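Local coordinates for aminoglycoside 3'-phosphotransferase AphA1-IAB (Acinetobacter baumannii, PDB 4GKH), which transfers a phosphate group from a nucleoside triphosphate to kanamycin and related aminoglycosides, making the bacterium resistant to these antibiotics, at residues A[108-113]-A[119-124]; A[225-230]-A[259-264]; A[231-236]-A[246-251]. All coordinates share one frame; numbering follows the deposited sequence.

Contact 1. Residues A[108-113]-A[119-124]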
loop_
_atom_site.group_PDB
_atom_site.type_symbol
_atom_site.label_atom_id
_atom_site.label_comp_id
_atom_site.label_asym_id
_atom_site.label_seq_id
_atom_site.Cartn_x
_atom_site.Cartn_y
_atom_site.Cartn_z
ATOM N N PHE A 108 3.395 -1.202 -11.983
ATOM C CA PHE A 108 2.635 -0.489 -13.014
ATOM C C PHE A 108 3.536 -0.077 -14.179
ATOM O O PHE A 108 3.227 -0.329 -15.360
ATOM C CB PHE A 108 1.954 0.729 -12.409
ATOM C CG PHE A 108 1.160 1.543 -13.405
ATOM C CD1 PHE A 108 -0.157 1.219 -13.688
ATOM C CD2 PHE A 108 1.725 2.647 -14.028
ATOM C CE1 PHE A 108 -0.896 1.982 -14.591
ATOM C CE2 PHE A 108 0.994 3.408 -14.922
ATOM C CZ PHE A 108 -0.313 3.075 -15.201
ATOM N N GLN A 109 4.666 0.538 -13.847
ATOM C CA GLN A 109 5.627 0.969 -14.855
ATOM C C GLN A 109 6.137 -0.186 -15.712
ATOM O O GLN A 109 6.207 -0.069 -16.933
ATOM C CB GLN A 109 6.815 1.684 -14.204
ATOM C CG GLN A 109 6.454 3.006 -13.511
ATOM C CD GLN A 109 7.672 3.690 -12.880
ATOM O OE1 GLN A 109 8.077 3.365 -11.760
ATOM N NE2 GLN A 109 8.260 4.636 -13.603
ATOM N N VAL A 110 6.512 -1.297 -15.080
ATOM C CA VAL A 110 7.078 -2.431 -15.799
ATOM C C VAL A 110 6.020 -3.105 -16.674
ATOM O O VAL A 110 6.308 -3.612 -17.770
ATOM C CB VAL A 110 7.683 -3.447 -14.809
ATOM C CG1 VAL A 110 8.114 -4.685 -15.526
ATOM C CG2 VAL A 110 8.859 -2.824 -14.063
ATOM N N LEU A 111 4.785 -3.119 -16.176
ATOM C CA LEU A 111 3.694 -3.670 -16.981
ATOM C C LEU A 111 3.508 -2.841 -18.267
ATOM O O LEU A 111 3.406 -3.398 -19.374
ATOM C CB LEU A 111 2.402 -3.731 -16.162
ATOM C CG LEU A 111 1.192 -4.484 -16.724
ATOM C CD1 LEU A 111 1.566 -5.910 -17.065
ATOM C CD2 LEU A 111 0.053 -4.475 -15.725
ATOM N N GLU A 112 3.496 -1.513 -18.145
ATOM C CA GLU A 112 3.377 -0.653 -19.341
ATOM C C GLU A 112 4.566 -0.785 -20.287
ATOM O O GLU A 112 4.426 -0.682 -21.513
ATOM C CB GLU A 112 3.174 0.819 -18.960
ATOM C CG GLU A 112 1.861 1.071 -18.201
ATOM C CD GLU A 112 1.337 2.501 -18.321
ATOM O OE1 GLU A 112 2.146 3.440 -18.510
ATOM O OE2 GLU A 112 0.099 2.682 -18.237
ATOM N N GLU A 113 5.742 -1.004 -19.711
ATOM C CA GLU A 113 6.975 -1.132 -20.494
ATOM C C GLU A 113 7.091 -2.489 -21.189
ATOM O O GLU A 113 7.659 -2.606 -22.287
ATOM C CB GLU A 113 8.180 -0.923 -19.569
ATOM C CG GLU A 113 9.522 -1.003 -20.255
ATOM C CD GLU A 113 10.672 -0.541 -19.367
ATOM O OE1 GLU A 113 10.416 -0.137 -18.207
ATOM O OE2 GLU A 113 11.837 -0.582 -19.835
ATOM N N GLU A 119 1.565 -11.854 -17.789
ATOM C CA GLU A 119 1.376 -13.093 -17.054
ATOM C C GLU A 119 2.519 -13.320 -16.061
ATOM O O GLU A 119 2.278 -13.654 -14.906
ATOM C CB GLU A 119 1.168 -14.272 -17.998
ATOM C CG GLU A 119 -0.127 -14.112 -18.790
ATOM C CD GLU A 119 -0.297 -15.166 -19.853
ATOM O OE1 GLU A 119 0.598 -16.029 -19.972
ATOM O OE2 GLU A 119 -1.323 -15.131 -20.570
ATOM N N ASN A 120 3.753 -13.080 -16.488
ATOM C CA ASN A 120 4.883 -13.268 -15.586
ATOM C C ASN A 120 4.845 -12.293 -14.416
ATOM O O ASN A 120 5.220 -12.641 -13.283
ATOM C CB ASN A 120 6.208 -13.103 -16.331
ATOM C CG ASN A 120 6.497 -14.252 -17.277
ATOM O OD1 ASN A 120 5.976 -15.359 -17.118
ATOM N ND2 ASN A 120 7.347 -13.997 -18.263
ATOM N N ILE A 121 4.411 -11.064 -14.691
ATOM C CA ILE A 121 4.365 -10.035 -13.656
ATOM C C ILE A 121 3.323 -10.381 -12.593
ATOM O O ILE A 121 3.580 -10.293 -11.392
ATOM C CB ILE A 121 4.099 -8.633 -14.271
ATOM C CG1 ILE A 121 5.374 -8.128 -14.958
ATOM C CG2 ILE A 121 3.654 -7.651 -13.206
ATOM C CD1 ILE A 121 5.166 -6.912 -15.866
ATOM N N VAL A 122 2.153 -10.819 -13.039
ATOM C CA VAL A 122 1.104 -11.209 -12.106
ATOM C C VAL A 122 1.497 -12.466 -11.312
ATOM O O VAL A 122 1.251 -12.547 -10.104
ATOM C CB VAL A 122 -0.249 -11.392 -12.834
ATOM C CG1 VAL A 122 -1.236 -12.169 -11.973
ATOM C CG2 VAL A 122 -0.812 -10.023 -13.246
ATOM N N ASP A 123 2.129 -13.427 -11.982
ATOM C CA ASP A 123 2.614 -14.629 -11.297
ATOM C C ASP A 123 3.556 -14.251 -10.158
ATOM O O ASP A 123 3.474 -14.810 -9.070
ATOM C CB ASP A 123 3.362 -15.560 -12.257
ATOM C CG ASP A 123 2.449 -16.222 -13.266
ATOM O OD1 ASP A 123 1.213 -16.056 -13.163
ATOM O OD2 ASP A 123 2.973 -16.913 -14.163
ATOM N N ALA A 124 4.462 -13.314 -10.422
ATOM C CA ALA A 124 5.390 -12.860 -9.390
ATOM C C ALA A 124 4.650 -12.160 -8.261
ATOM O O ALA A 124 4.995 -12.323 -7.096
ATOM C CB ALA A 124 6.456 -11.944 -9.970
#
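Ile121 carries this contact with a single methyl group, reaching across from helix 118-133 to lodge its CD1 against Val110 and Leu111 of helix 107-113. Its CG1 lies anti to the carbonyl carbon (chi1 -75°), and a near-extended second torsion (chi2 167°) carries CD1 outward, away from its own backbone. That reach suits a pairing in which even the nearest CA atoms, those of Leu111 and Ile121, are 7.2 Å apart.

On helix 107-113, Ile121 CD1 comes within 3.7 Å of Leu111 CA, so it touches the helix backbone itself. Leu111 bends round to meet it: its CB does not aim straight at the partner helix, yet CD1 of Leu111 ends 3.9 Å from CD1 of Ile121, methyl to methyl. Val110, beta-branched and short, supplies CG1 at 3.7 Å from Ile121 CD1. Val110 is modelled in two conformers, so this touch is less certain than the one to Leu111. With no hydrogen bond across the contact, aliphatic residues fit here because methyl-to-methyl packing needs no polar partner.

This packing belongs to the mainly helical lobe of the kinase-like fold. Phe207 of strand 205-208 packs on both Val110 and Ile121, Phe240 lies against Leu111, and the adjoining Val122 turns to helix 242-252, touching Leu244 and Leu248.

Contact 2. Residues A[225-230]-A[259-264]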
loop_
_atom_site.group_PDB
_atom_site.type_symbol
_atom_site.label_atom_id
_atom_site.label_comp_id
_atom_site.label_asym_id
_atom_site.label_seq_id
_atom_site.Cartn_x
_atom_site.Cartn_y
_atom_site.Cartn_z
ATOM N N ASP A 225 -8.480 -9.149 6.773
ATOM C CA ASP A 225 -8.897 -10.245 5.887
ATOM C C ASP A 225 -7.968 -10.265 4.665
ATOM O O ASP A 225 -7.544 -9.208 4.208
ATOM C CB ASP A 225 -10.359 -10.059 5.450
ATOM C CG ASP A 225 -10.876 -11.232 4.645
ATOM O OD1 ASP A 225 -10.679 -11.236 3.410
ATOM O OD2 ASP A 225 -11.465 -12.154 5.248
ATOM N N ARG A 226 -7.666 -11.449 4.122
ATOM C CA ARG A 226 -6.754 -11.515 2.965
ATOM C C ARG A 226 -7.269 -10.726 1.748
ATOM O O ARG A 226 -6.486 -10.272 0.919
ATOM C CB ARG A 226 -6.411 -12.970 2.590
ATOM C CG ARG A 226 -7.572 -13.816 2.105
ATOM C CD ARG A 226 -7.140 -15.267 1.788
ATOM N NE ARG A 226 -7.009 -16.100 2.981
ATOM C CZ ARG A 226 -5.878 -16.678 3.389
ATOM N NH1 ARG A 226 -4.754 -16.531 2.707
ATOM N NH2 ARG A 226 -5.871 -17.414 4.492
ATOM N N TYR A 227 -8.582 -10.534 1.649
ATOM C CA TYR A 227 -9.137 -9.767 0.525
ATOM C C TYR A 227 -8.824 -8.260 0.572
ATOM O O TYR A 227 -9.046 -7.543 -0.405
ATOM C CB TYR A 227 -10.645 -10.018 0.375
ATOM C CG TYR A 227 -10.971 -11.300 -0.366
ATOM C CD1 TYR A 227 -10.787 -12.543 0.235
ATOM C CD2 TYR A 227 -11.476 -11.265 -1.666
ATOM C CE1 TYR A 227 -11.075 -13.723 -0.442
ATOM C CE2 TYR A 227 -11.772 -12.437 -2.349
ATOM C CZ TYR A 227 -11.574 -13.662 -1.730
ATOM O OH TYR A 227 -11.881 -14.824 -2.412
ATOM N N GLN A 228 -8.306 -7.770 1.695
ATOM C CA GLN A 228 -7.831 -6.386 1.727
ATOM C C GLN A 228 -6.752 -6.165 0.674
ATOM O O GLN A 228 -6.713 -5.129 0.016
ATOM C CB GLN A 228 -7.256 -6.021 3.105
ATOM C CG GLN A 228 -6.510 -4.667 3.108
ATOM C CD GLN A 228 -7.421 -3.495 2.752
ATOM O OE1 GLN A 228 -8.637 -3.571 2.924
ATOM N NE2 GLN A 228 -6.832 -2.402 2.249
ATOM N N ASP A 229 -5.872 -7.145 0.513
ATOM C CA ASP A 229 -4.780 -7.019 -0.451
ATOM C C ASP A 229 -5.213 -7.498 -1.825
ATOM O O ASP A 229 -4.881 -6.882 -2.839
ATOM C CB ASP A 229 -3.535 -7.796 0.028
ATOM C CG ASP A 229 -2.863 -7.133 1.260
ATOM O OD1 ASP A 229 -3.035 -5.897 1.452
ATOM O OD2 ASP A 229 -2.168 -7.855 2.018
ATOM N N LEU A 230 -5.950 -8.601 -1.853
ATOM C CA LEU A 230 -6.407 -9.152 -3.113
ATOM C C LEU A 230 -7.282 -8.140 -3.858
ATOM O O LEU A 230 -7.156 -8.004 -5.072
ATOM C CB LEU A 230 -7.171 -10.450 -2.890
ATOM C CG LEU A 230 -6.362 -11.678 -2.472
ATOM C CD1 LEU A 230 -7.306 -12.716 -1.885
ATOM C CD2 LEU A 230 -5.584 -12.249 -3.672
HETATM N N MSE A 259 -17.016 -12.903 -4.093
HETATM C CA MSE A 259 -17.384 -11.617 -4.671
HETATM C C MSE A 259 -17.834 -10.606 -3.604
HETATM O O MSE A 259 -17.578 -9.409 -3.731
HETATM C CB MSE A 259 -18.466 -11.803 -5.735
HETATM C CG MSE A 259 -18.038 -12.681 -6.910
HETATM SE SE MSE A 259 -16.319 -12.140 -7.620
HETATM C CE MSE A 259 -16.809 -10.409 -8.357
ATOM N N ASN A 260 -18.498 -11.093 -2.557
ATOM C CA ASN A 260 -18.919 -10.226 -1.461
ATOM C C ASN A 260 -17.737 -9.596 -0.735
ATOM O O ASN A 260 -17.750 -8.401 -0.428
ATOM C CB ASN A 260 -19.801 -10.984 -0.473
ATOM C CG ASN A 260 -20.304 -10.103 0.653
ATOM O OD1 ASN A 260 -21.187 -9.266 0.453
ATOM N ND2 ASN A 260 -19.747 -10.286 1.847
ATOM N N LYS A 261 -16.709 -10.393 -0.457
ATOM C CA LYS A 261 -15.539 -9.861 0.224
ATOM C C LYS A 261 -14.741 -8.967 -0.709
ATOM O O LYS A 261 -14.166 -7.968 -0.288
ATOM C CB LYS A 261 -14.649 -10.981 0.789
ATOM C CG LYS A 261 -15.265 -11.708 1.976
ATOM C CD LYS A 261 -14.193 -12.213 2.949
ATOM C CE LYS A 261 -13.469 -13.424 2.455
ATOM N NZ LYS A 261 -12.724 -14.047 3.581
ATOM N N LEU A 262 -14.727 -9.318 -1.989
ATOM C CA LEU A 262 -14.049 -8.481 -2.968
ATOM C C LEU A 262 -14.705 -7.086 -2.995
ATOM O O LEU A 262 -14.033 -6.051 -2.864
ATOM C CB LEU A 262 -14.144 -9.139 -4.352
ATOM C CG LEU A 262 -13.431 -8.481 -5.534
ATOM C CD1 LEU A 262 -11.986 -8.239 -5.211
ATOM C CD2 LEU A 262 -13.556 -9.358 -6.785
ATOM N N GLN A 263 -16.020 -7.078 -3.137
ATOM C CA GLN A 263 -16.769 -5.832 -3.261
ATOM C C GLN A 263 -16.636 -5.010 -1.987
ATOM O O GLN A 263 -16.409 -3.793 -2.036
ATOM C CB GLN A 263 -18.239 -6.138 -3.537
ATOM C CG GLN A 263 -19.122 -4.912 -3.594
ATOM C CD GLN A 263 -19.095 -4.231 -4.947
ATOM O OE1 GLN A 263 -18.092 -4.273 -5.665
ATOM N NE2 GLN A 263 -20.210 -3.601 -5.308
ATOM N N PHE A 264 -16.764 -5.669 -0.839
ATOM C CA PHE A 264 -16.575 -4.952 0.412
ATOM C C PHE A 264 -15.247 -4.197 0.477
ATOM O O PHE A 264 -15.215 -3.017 0.826
ATOM C CB PHE A 264 -16.744 -5.837 1.656
ATOM C CG PHE A 264 -16.398 -5.112 2.929
ATOM C CD1 PHE A 264 -17.334 -4.289 3.539
ATOM C CD2 PHE A 264 -15.113 -5.195 3.469
ATOM C CE1 PHE A 264 -17.018 -3.596 4.705
ATOM C CE2 PHE A 264 -14.787 -4.488 4.623
ATOM C CZ PHE A 264 -15.746 -3.690 5.237
#
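Lys261 leaves helix 259-269 with CG anti to the carbonyl carbon (chi1 -71°), and bends at chi2 and chi3 swing its chain across Tyr227 toward Asp225. Asp225 answers with CG anti to its own nitrogen, presenting the carboxylate to both the ammonium and the next helix. Lys261 NZ meets the syn lone pair of Asp225 OD2 at 2.8 Å in a buried, hydrogen-bonded salt bridge; the same oxygen accepts from Asp192 N. The other oxygen, OD1, is met on its anti side, somewhat out of the carboxylate plane, by Tyr227 N at 2.8 Å (162° at the hydrogen).

This is a capping interaction at the entrance of helix 227-237, where aspartate suits because its short arm can fold back onto a backbone N-H. In the kinase-like fold that helix runs through the centre of the larger lobe. Its Asp229 accepts from His197 N and Gly198 N, next to Asp199, the probable proton acceptor, much as an aspartate of helix F does in protein kinases.

The flat ring of Tyr227 offers two faces to aliphatic carbon: Lys261 CB makes a CH-pi contact over one, displaced toward the rim, 4.1 Å from the centroid, and Leu230 CD1 covers the other. Leu262 N approaches Tyr227 CD2 obliquely at 3.8 Å. Lysine suits because its methylenes lie on the ring while NZ reaches Asp225. Tyr227 OH is hydrogen-bonded to Asp258 N, ahead of helix 259-269.

Contact 3. Residues A[231-236]-A[246-251]. With KAN (kanamycin a), chain M.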
loop_
_atom_site.group_PDB
_atom_site.type_symbol
_atom_site.label_atom_id
_atom_site.label_comp_id
_atom_site.label_asym_id
_atom_site.label_seq_id
_atom_site.Cartn_x
_atom_site.Cartn_y
_atom_site.Cartn_z
ATOM N N ALA A 231 -8.141 -7.418 -3.136
ATOM C CA ALA A 231 -9.107 -6.525 -3.796
ATOM C C ALA A 231 -8.415 -5.373 -4.498
ATOM O O ALA A 231 -8.736 -5.024 -5.642
ATOM C CB ALA A 231 -10.134 -5.980 -2.789
ATOM N N ILE A 232 -7.464 -4.767 -3.802
ATOM C CA ILE A 232 -6.802 -3.592 -4.331
ATOM C C ILE A 232 -5.960 -3.931 -5.552
ATOM O O ILE A 232 -5.961 -3.190 -6.531
ATOM C CB ILE A 232 -5.985 -2.882 -3.232
ATOM C CG1 ILE A 232 -6.956 -2.313 -2.187
ATOM C CG2 ILE A 232 -5.098 -1.791 -3.825
ATOM C CD1 ILE A 232 -6.297 -1.416 -1.123
ATOM N N LEU A 233 -5.256 -5.062 -5.508
ATOM C CA LEU A 233 -4.440 -5.445 -6.656
ATOM C C LEU A 233 -5.345 -5.832 -7.827
ATOM O O LEU A 233 -5.070 -5.504 -8.989
ATOM C CB LEU A 233 -3.499 -6.604 -6.287
ATOM C CG LEU A 233 -2.558 -7.042 -7.419
ATOM C CD1 LEU A 233 -1.755 -5.850 -7.934
ATOM C CD2 LEU A 233 -1.617 -8.156 -6.945
ATOM N N TRP A 234 -6.417 -6.562 -7.525
ATOM C CA TRP A 234 -7.386 -6.976 -8.547
ATOM C C TRP A 234 -7.986 -5.745 -9.249
ATOM O O TRP A 234 -8.192 -5.721 -10.474
ATOM C CB TRP A 234 -8.489 -7.834 -7.897
ATOM C CG TRP A 234 -9.527 -8.358 -8.833
ATOM C CD1 TRP A 234 -9.491 -9.539 -9.523
ATOM C CD2 TRP A 234 -10.779 -7.745 -9.156
ATOM N NE1 TRP A 234 -10.630 -9.681 -10.275
ATOM C CE2 TRP A 234 -11.437 -8.594 -10.071
ATOM C CE3 TRP A 234 -11.397 -6.551 -8.782
ATOM C CZ2 TRP A 234 -12.692 -8.293 -10.607
ATOM C CZ3 TRP A 234 -12.651 -6.247 -9.323
ATOM C CH2 TRP A 234 -13.280 -7.117 -10.218
ATOM N N ASN A 235 -8.251 -4.710 -8.463
ATOM C CA ASN A 235 -8.782 -3.464 -9.016
ATOM C C ASN A 235 -7.772 -2.839 -9.997
ATOM O O ASN A 235 -8.139 -2.459 -11.116
ATOM C CB ASN A 235 -9.141 -2.480 -7.886
ATOM C CG ASN A 235 -9.996 -1.317 -8.375
ATOM O OD1 ASN A 235 -10.870 -1.490 -9.219
ATOM N ND2 ASN A 235 -9.745 -0.133 -7.847
ATOM N N CYS A 236 -6.503 -2.783 -9.594
ATOM C CA CYS A 236 -5.445 -2.226 -10.442
ATOM C C CYS A 236 -5.335 -2.956 -11.767
ATOM O O CYS A 236 -5.232 -2.339 -12.837
ATOM C CB CYS A 236 -4.095 -2.308 -9.734
ATOM S SG CYS A 236 -3.997 -1.148 -8.349
ATOM N N LYS A 246 -8.198 -12.464 -13.252
ATOM C CA LYS A 246 -8.524 -13.846 -12.927
ATOM C C LYS A 246 -7.247 -14.618 -12.568
ATOM O O LYS A 246 -7.238 -15.436 -11.643
ATOM C CB LYS A 246 -9.254 -14.526 -14.093
ATOM C CG LYS A 246 -9.687 -15.945 -13.772
ATOM C CD LYS A 246 -10.307 -16.644 -14.968
ATOM C CE LYS A 246 -10.868 -18.007 -14.582
ATOM N NZ LYS A 246 -12.052 -17.897 -13.684
ATOM N N ARG A 247 -6.165 -14.337 -13.288
ATOM C CA ARG A 247 -4.893 -15.019 -13.057
ATOM C C ARG A 247 -4.329 -14.762 -11.656
ATOM O O ARG A 247 -3.685 -15.637 -11.067
ATOM C CB ARG A 247 -3.857 -14.630 -14.116
ATOM C CG ARG A 247 -2.509 -15.341 -13.952
ATOM C CD ARG A 247 -1.587 -15.052 -15.129
ATOM N NE ARG A 247 -0.446 -15.964 -15.165
ATOM C CZ ARG A 247 -0.291 -16.933 -16.056
ATOM N NH1 ARG A 247 -1.199 -17.116 -17.015
ATOM N NH2 ARG A 247 0.783 -17.710 -16.002
ATOM N N LEU A 248 -4.568 -13.559 -11.139
ATOM C CA LEU A 248 -4.125 -13.204 -9.799
ATOM C C LEU A 248 -4.713 -14.158 -8.765
ATOM O O LEU A 248 -3.984 -14.724 -7.961
ATOM C CB LEU A 248 -4.516 -11.769 -9.462
ATOM C CG LEU A 248 -4.289 -11.435 -7.988
ATOM C CD1 LEU A 248 -2.806 -11.540 -7.644
ATOM C CD2 LEU A 248 -4.866 -10.032 -7.664
ATOM N N PHE A 249 -6.031 -14.331 -8.795
ATOM C CA PHE A 249 -6.684 -15.289 -7.906
ATOM C C PHE A 249 -6.221 -16.729 -8.131
ATOM O O PHE A 249 -5.917 -17.444 -7.168
ATOM C CB PHE A 249 -8.202 -15.205 -8.031
ATOM C CG PHE A 249 -8.803 -14.089 -7.240
ATOM C CD1 PHE A 249 -8.902 -14.178 -5.866
ATOM C CD2 PHE A 249 -9.274 -12.948 -7.870
ATOM C CE1 PHE A 249 -9.455 -13.148 -5.128
ATOM C CE2 PHE A 249 -9.832 -11.920 -7.138
ATOM C CZ PHE A 249 -9.914 -12.017 -5.766
ATOM N N GLN A 250 -6.188 -17.156 -9.396
ATOM C CA GLN A 250 -5.741 -18.500 -9.731
ATOM C C GLN A 250 -4.369 -18.843 -9.152
ATOM O O GLN A 250 -4.212 -19.869 -8.487
ATOM C CB GLN A 250 -5.726 -18.707 -11.247
ATOM C CG GLN A 250 -5.046 -20.003 -11.687
ATOM C CD GLN A 250 -5.837 -21.235 -11.312
ATOM O OE1 GLN A 250 -5.276 -22.320 -11.150
ATOM N NE2 GLN A 250 -7.151 -21.078 -11.174
ATOM N N LYS A 251 -3.381 -17.988 -9.406
ATOM C CA LYS A 251 -2.004 -18.246 -8.978
ATOM C C LYS A 251 -1.872 -18.113 -7.467
ATOM O O LYS A 251 -1.074 -18.800 -6.847
ATOM C CB LYS A 251 -1.028 -17.298 -9.696
ATOM C CG LYS A 251 -0.932 -17.617 -11.210
ATOM C CD LYS A 251 -0.367 -18.995 -11.419
ATOM C CE LYS A 251 -0.285 -19.348 -12.892
ATOM N NZ LYS A 251 0.598 -20.534 -13.078
HETATM C C1 KAN M . -5.146 6.023 -4.375
HETATM C C2 KAN M . -3.773 5.473 -4.060
HETATM C C3 KAN M . -3.552 5.269 -2.573
HETATM C C4 KAN M . -3.732 6.618 -1.876
HETATM C C5 KAN M . -5.142 7.108 -2.145
HETATM C C6 KAN M . -5.226 8.462 -1.443
HETATM C C7 KAN M . -9.797 3.906 -5.729
HETATM C C8 KAN M . -8.748 4.503 -6.632
HETATM C C9 KAN M . -7.384 4.387 -5.913
HETATM C C10 KAN M . -7.384 5.181 -4.588
HETATM C C11 KAN M . -8.456 4.521 -3.686
HETATM C C12 KAN M . -9.813 4.627 -4.372
HETATM C C13 KAN M . -8.324 4.423 -9.054
HETATM C C14 KAN M . -9.205 3.847 -10.163
HETATM C C15 KAN M . -9.020 2.367 -10.405
HETATM C C16 KAN M . -7.571 2.120 -10.764
HETATM C C17 KAN M . -6.736 2.601 -9.583
HETATM C C18 KAN M . -5.238 2.244 -9.711
HETATM N N1 KAN M . -6.565 9.033 -1.632
HETATM N N2 KAN M . -8.503 5.245 -2.403
HETATM N N3 KAN M . -11.081 4.075 -6.446
HETATM N N4 KAN M . -9.862 1.931 -11.526
HETATM O O5 KAN M . -5.322 7.249 -3.578
HETATM O O6 KAN M . -3.613 4.222 -4.751
HETATM O O7 KAN M . -2.216 4.781 -2.390
HETATM O O8 KAN M . -3.570 6.471 -0.459
HETATM O O9 KAN M . -6.110 5.066 -3.922
HETATM O O10 KAN M . -6.297 4.758 -6.799
HETATM O O11 KAN M . -8.817 3.774 -7.882
HETATM O O12 KAN M . -6.961 4.026 -9.348
HETATM O O13 KAN M . -10.551 4.192 -9.816
HETATM O O14 KAN M . -7.389 0.720 -10.942
HETATM O O15 KAN M . -4.559 2.574 -8.468
#
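Trp234 faces Leu248 and Phe249 between segments 231-236 and 246-251, whose axes approach to 10.0 Å with their directions 144° apart. Its CB lies 4.2 Å from Leu248 CD2. From there CG stands anti to the backbone N (chi1 -178°), which throws the indole outward toward Phe249. CG of Trp234 is 4.0 Å from CE2 of Phe249, and the next atom, Trp234 CD1, makes the tightest touch of the contact, 3.4 Å from the same CE2. Farther on, Trp234 NE1 lies in the plane of the phenylalanine ring, at its edge. The indole's five-membered ring and the phenylalanine ring are inclined obliquely, at 58°. Leu262 CD2 lies over a face of the six-membered ring, 4.0 Å from Trp234 CE2. A broad indole suits this place because it can touch two neighbouring helices at once.

Leu248 lies beside it, its forked end suited to two partners: CD2 lies by the backbone of Trp234, and CD1 meets Leu233 CD2 at 3.7 Å.

The reverse side of helix 227-237 belongs to the antibiotic. Asn235 O comes within 3.3 Å of O14 of kanamycin, Cys236 also lines the pocket, and Asn235 ND2 is hydrogen-bonded to Asp168 OD1, an atom that also hydrogen-bonds kanamycin.

Three helices pack around helix 227-237: helix 242-252 on Trp234, helix 118-133 on Leu233 through Leu125, and helix 259-269 on Ala231 through Leu262 and His265.

In the fold
All three contacts lie in the helical lobe. The four touching residues of contact 2 are all buried, whereas contacts 1 and 3 each include a partly exposed one, Val110 and Trp234; contact 1 is farthest from the chain centre (about 17 Å against 15 Å, between centres). It is the smallest, purely aliphatic; contact 3 sets two aromatic rings against each other, and contact 2 combines one ring with a salt bridge, the only one across any of the three. Contacts 2 and 3 share helix 227-237, joined by Phe249 packing on Tyr227 and Leu230. Contact 1 meets contact 3 through a 2.6 Å salt bridge of Asp123 OD1 with Arg247 NE. Contact 3 borders kanamycin; Gln109 beside contact 1 touches the inhibitor.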